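Heme-binding protein A (Haemophilus parasuis 29755, PDB 3TPA) probably binds glutathione as a solute-binding protein related to the GbpA family, despite a name that refers to heme. Local coordinates at residues Asn349-Val361 with Arg399-Gly411. The protein carries 1 engineered substitution. Residues are numbered along the deposited sequence; the frame is centred on the assembly and turned at random. Where two conformers were deposited one is given.
Sequences NGFETEIWVQPVV and RTREGEFAAGTYG
A short parallel ladder in a mixed beta-sheet pairs Ile355 with Ala407 and Trp356 with Gly408, held by three backbone bonds. Ala407 N reaches Glu354 O, Trp356 N gives a nearly straight bond (174°) to Ala407 O at 2.7 Å, and Thr409 N meets Trp356 O. Thr409 extends the grip: with chi1 at 55° its OG1 sits between backbone N and carbonyl carbon, where it accepts a hydrogen bond from Gln358 N at 3.0 Å. Strand 351-356 lies between strands 407-413 and 384-389 in the solute-binding fold, and helix 393-401, from the crossover that joins these two neighbours, packs on the Trp356 side, while Ile355 and Ala407 touch through CG1 and CB on the other. The indole lies against the end of this helix, where Gly403 closes the last turn in a Schellman motif. Phe405 CB stands over one face of the Trp356 indole (CH-pi, 3.6 Å to the five-membered ring's centroid), and Arg399 CB abuts the six-membered ring's edge, 3.7 Å from Trp356 CH2. Trp356 NE1 points in the ring plane to Glu354 OE1 (3.3 Å, 170°), helping fix the indole's rotation. One water donates to Gln358 OE1 at 2.7 Å and accepts from Gly411 N.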
# COMPACT_ATOMS: atom_id res chain seq x y z
N ASN A 349 28.45 4.40 -31.33
CA ASN A 349 29.38 4.06 -30.25
C ASN A 349 28.76 4.18 -28.86
O ASN A 349 29.47 4.21 -27.85
CB ASN A 349 30.63 4.94 -30.33
CG ASN A 349 31.26 4.95 -31.71
OD1 ASN A 349 31.48 3.89 -32.30
ND2 ASN A 349 31.52 6.14 -32.23
N GLY A 350 27.43 4.26 -28.80
CA GLY A 350 26.73 4.46 -27.55
C GLY A 350 27.11 5.78 -26.91
O GLY A 350 27.33 6.78 -27.60
N PHE A 351 27.22 5.79 -25.59
CA PHE A 351 27.46 7.02 -24.84
C PHE A 351 27.77 6.72 -23.37
O PHE A 351 27.71 5.58 -22.93
CB PHE A 351 26.25 7.96 -24.97
CG PHE A 351 24.95 7.35 -24.48
CD1 PHE A 351 24.54 7.53 -23.17
CD2 PHE A 351 24.16 6.61 -25.34
CE1 PHE A 351 23.35 6.97 -22.72
CE2 PHE A 351 22.97 6.04 -24.89
CZ PHE A 351 22.57 6.23 -23.59
N GLU A 352 28.11 7.75 -22.61
CA GLU A 352 28.37 7.57 -21.19
C GLU A 352 27.20 8.12 -20.40
O GLU A 352 26.56 9.10 -20.79
CB GLU A 352 29.66 8.28 -20.77
CG GLU A 352 30.93 7.84 -21.51
CD GLU A 352 32.12 8.73 -21.17
OE1 GLU A 352 31.93 9.96 -21.09
OE2 GLU A 352 33.23 8.20 -20.96
N THR A 353 26.92 7.49 -19.27
CA THR A 353 25.80 7.91 -18.43
C THR A 353 26.04 7.44 -16.99
O THR A 353 27.15 7.04 -16.65
CB THR A 353 24.45 7.39 -18.98
OG1 THR A 353 23.37 7.95 -18.23
CG2 THR A 353 24.37 5.86 -18.93
N GLU A 354 25.02 7.49 -16.15
CA GLU A 354 25.14 7.10 -14.75
C GLU A 354 23.93 6.31 -14.31
O GLU A 354 22.82 6.54 -14.79
CB GLU A 354 25.25 8.32 -13.84
CG GLU A 354 26.43 9.24 -14.06
CD GLU A 354 26.41 10.42 -13.10
OE1 GLU A 354 25.34 11.03 -12.91
OE2 GLU A 354 27.48 10.73 -12.51
N ILE A 355 24.14 5.38 -13.39
CA ILE A 355 23.03 4.70 -12.74
C ILE A 355 23.08 5.02 -11.25
O ILE A 355 23.99 4.60 -10.54
CB ILE A 355 23.09 3.18 -12.93
CG1 ILE A 355 22.93 2.80 -14.41
CG2 ILE A 355 22.01 2.50 -12.09
CD1 ILE A 355 23.40 1.37 -14.70
N TRP A 356 22.10 5.79 -10.80
CA TRP A 356 21.99 6.13 -9.39
C TRP A 356 21.46 4.93 -8.59
O TRP A 356 20.33 4.49 -8.80
CB TRP A 356 21.09 7.34 -9.20
CG TRP A 356 21.74 8.60 -9.70
CD1 TRP A 356 22.61 8.72 -10.75
CD2 TRP A 356 21.62 9.91 -9.13
NE1 TRP A 356 23.01 10.02 -10.88
CE2 TRP A 356 22.42 10.78 -9.91
CE3 TRP A 356 20.89 10.45 -8.06
CZ2 TRP A 356 22.53 12.15 -9.64
CZ3 TRP A 356 20.99 11.81 -7.80
CH2 TRP A 356 21.81 12.64 -8.58
N VAL A 357 22.29 4.42 -7.68
CA VAL A 357 21.90 3.30 -6.82
C VAL A 357 21.13 3.78 -5.58
O VAL A 357 21.55 4.72 -4.92
CB VAL A 357 23.13 2.48 -6.37
CG1 VAL A 357 22.73 1.33 -5.45
CG2 VAL A 357 23.90 1.96 -7.57
N GLN A 358 19.99 3.14 -5.29
CA GLN A 358 19.21 3.48 -4.10
C GLN A 358 19.92 2.97 -2.84
O GLN A 358 20.22 1.79 -2.73
CB GLN A 358 17.79 2.92 -4.20
CG GLN A 358 16.97 3.15 -2.95
CD GLN A 358 15.49 2.93 -3.14
OE1 GLN A 358 14.92 3.30 -4.16
NE2 GLN A 358 14.85 2.36 -2.14
N PRO A 359 20.19 3.87 -1.88
CA PRO A 359 21.05 3.49 -0.76
C PRO A 359 20.30 2.90 0.44
O PRO A 359 20.94 2.38 1.34
CB PRO A 359 21.68 4.82 -0.37
CG PRO A 359 20.60 5.80 -0.63
CD PRO A 359 19.90 5.31 -1.88
N VAL A 360 18.97 2.98 0.44
CA VAL A 360 18.17 2.46 1.55
C VAL A 360 17.19 1.42 1.03
O VAL A 360 16.26 1.76 0.29
CB VAL A 360 17.37 3.57 2.23
CG1 VAL A 360 16.37 2.99 3.23
CG2 VAL A 360 18.31 4.54 2.93
N VAL A 361 17.40 0.16 1.41
CA VAL A 361 16.59 -0.93 0.88
C VAL A 361 15.11 -0.82 1.26
O VAL A 361 14.77 -0.45 2.38
CB VAL A 361 17.13 -2.30 1.28
CG1 VAL A 361 18.57 -2.45 0.82
CG2 VAL A 361 17.05 -2.48 2.79
N ARG A 399 17.76 15.12 -5.42
CA ARG A 399 18.36 15.40 -6.73
C ARG A 399 17.74 14.57 -7.84
O ARG A 399 17.92 14.87 -9.01
CB ARG A 399 19.87 15.19 -6.70
CG ARG A 399 20.56 16.10 -5.71
CD ARG A 399 22.04 15.81 -5.69
NE ARG A 399 22.66 16.42 -4.53
CZ ARG A 399 23.96 16.42 -4.30
NH1 ARG A 399 24.78 15.85 -5.17
NH2 ARG A 399 24.44 17.00 -3.22
N THR A 400 17.02 13.52 -7.47
CA THR A 400 16.27 12.77 -8.47
C THR A 400 15.04 13.59 -8.85
O THR A 400 14.79 13.82 -10.04
CB THR A 400 15.87 11.37 -7.96
OG1 THR A 400 17.02 10.53 -7.90
CG2 THR A 400 14.86 10.73 -8.91
N ARG A 401 14.28 14.04 -7.85
CA ARG A 401 13.11 14.87 -8.09
C ARG A 401 13.47 16.09 -8.93
O ARG A 401 12.71 16.50 -9.81
CB ARG A 401 12.46 15.29 -6.76
CG ARG A 401 11.92 14.11 -5.95
CD ARG A 401 11.14 14.55 -4.72
NE ARG A 401 11.99 15.08 -3.66
CZ ARG A 401 12.31 14.43 -2.54
NH1 ARG A 401 11.84 13.21 -2.32
NH2 ARG A 401 13.08 15.00 -1.63
N GLU A 402 14.64 16.66 -8.68
CA GLU A 402 15.07 17.86 -9.41
C GLU A 402 15.65 17.59 -10.80
O GLU A 402 15.97 18.53 -11.52
CB GLU A 402 16.07 18.65 -8.57
CG GLU A 402 15.44 19.26 -7.33
CD GLU A 402 16.47 19.79 -6.38
OE1 GLU A 402 17.67 19.56 -6.63
OE2 GLU A 402 16.07 20.42 -5.37
N GLY A 403 15.79 16.33 -11.17
CA GLY A 403 16.24 16.01 -12.53
C GLY A 403 17.74 15.99 -12.76
O GLY A 403 18.20 16.09 -13.89
N GLU A 404 18.52 15.84 -11.69
CA GLU A 404 19.97 15.67 -11.83
C GLU A 404 20.40 14.28 -12.30
O GLU A 404 21.45 14.13 -12.93
CB GLU A 404 20.68 15.98 -10.52
CG GLU A 404 20.76 17.45 -10.17
CD GLU A 404 21.71 17.70 -9.02
OE1 GLU A 404 22.89 17.29 -9.12
OE2 GLU A 404 21.26 18.28 -8.01
N PHE A 405 19.62 13.25 -11.98
CA PHE A 405 20.03 11.89 -12.32
C PHE A 405 19.89 11.64 -13.81
O PHE A 405 19.25 12.44 -14.53
CB PHE A 405 19.18 10.86 -11.55
CG PHE A 405 17.83 10.63 -12.16
CD1 PHE A 405 17.50 9.40 -12.71
CD2 PHE A 405 16.90 11.65 -12.19
CE1 PHE A 405 16.25 9.18 -13.28
CE2 PHE A 405 15.65 11.45 -12.77
CZ PHE A 405 15.33 10.21 -13.31
N ALA A 406 20.50 10.54 -14.25
CA ALA A 406 20.36 10.03 -15.61
C ALA A 406 19.46 8.79 -15.58
O ALA A 406 18.30 8.83 -16.01
CB ALA A 406 21.73 9.68 -16.19
N ALA A 407 20.02 7.69 -15.09
CA ALA A 407 19.27 6.46 -14.82
C ALA A 407 19.33 6.15 -13.32
O ALA A 407 20.24 6.61 -12.64
CB ALA A 407 19.83 5.29 -15.62
N GLY A 408 18.38 5.37 -12.83
CA GLY A 408 18.41 4.97 -11.43
C GLY A 408 17.49 3.82 -11.08
O GLY A 408 16.58 3.46 -11.85
N THR A 409 17.70 3.29 -9.89
CA THR A 409 16.94 2.16 -9.36
C THR A 409 15.93 2.70 -8.38
O THR A 409 16.29 3.16 -7.29
CB THR A 409 17.84 1.16 -8.61
OG1 THR A 409 18.55 1.84 -7.59
CG2 THR A 409 18.83 0.49 -9.56
N TYR A 410 14.65 2.62 -8.75
CA TYR A 410 13.59 3.21 -7.95
C TYR A 410 12.48 2.20 -7.74
O TYR A 410 12.43 1.14 -8.39
CB TYR A 410 13.05 4.47 -8.67
CG TYR A 410 14.13 5.49 -8.97
CD1 TYR A 410 14.69 6.26 -7.95
CD2 TYR A 410 14.61 5.68 -10.26
CE1 TYR A 410 15.68 7.20 -8.21
CE2 TYR A 410 15.59 6.62 -10.54
CZ TYR A 410 16.13 7.38 -9.51
OH TYR A 410 17.10 8.32 -9.78
N GLY A 411 11.58 2.53 -6.83
CA GLY A 411 10.42 1.69 -6.56
C GLY A 411 9.23 2.55 -6.18
O GLY A 411 9.38 3.68 -5.71
O HOH W 1 12.70 4.62 -4.87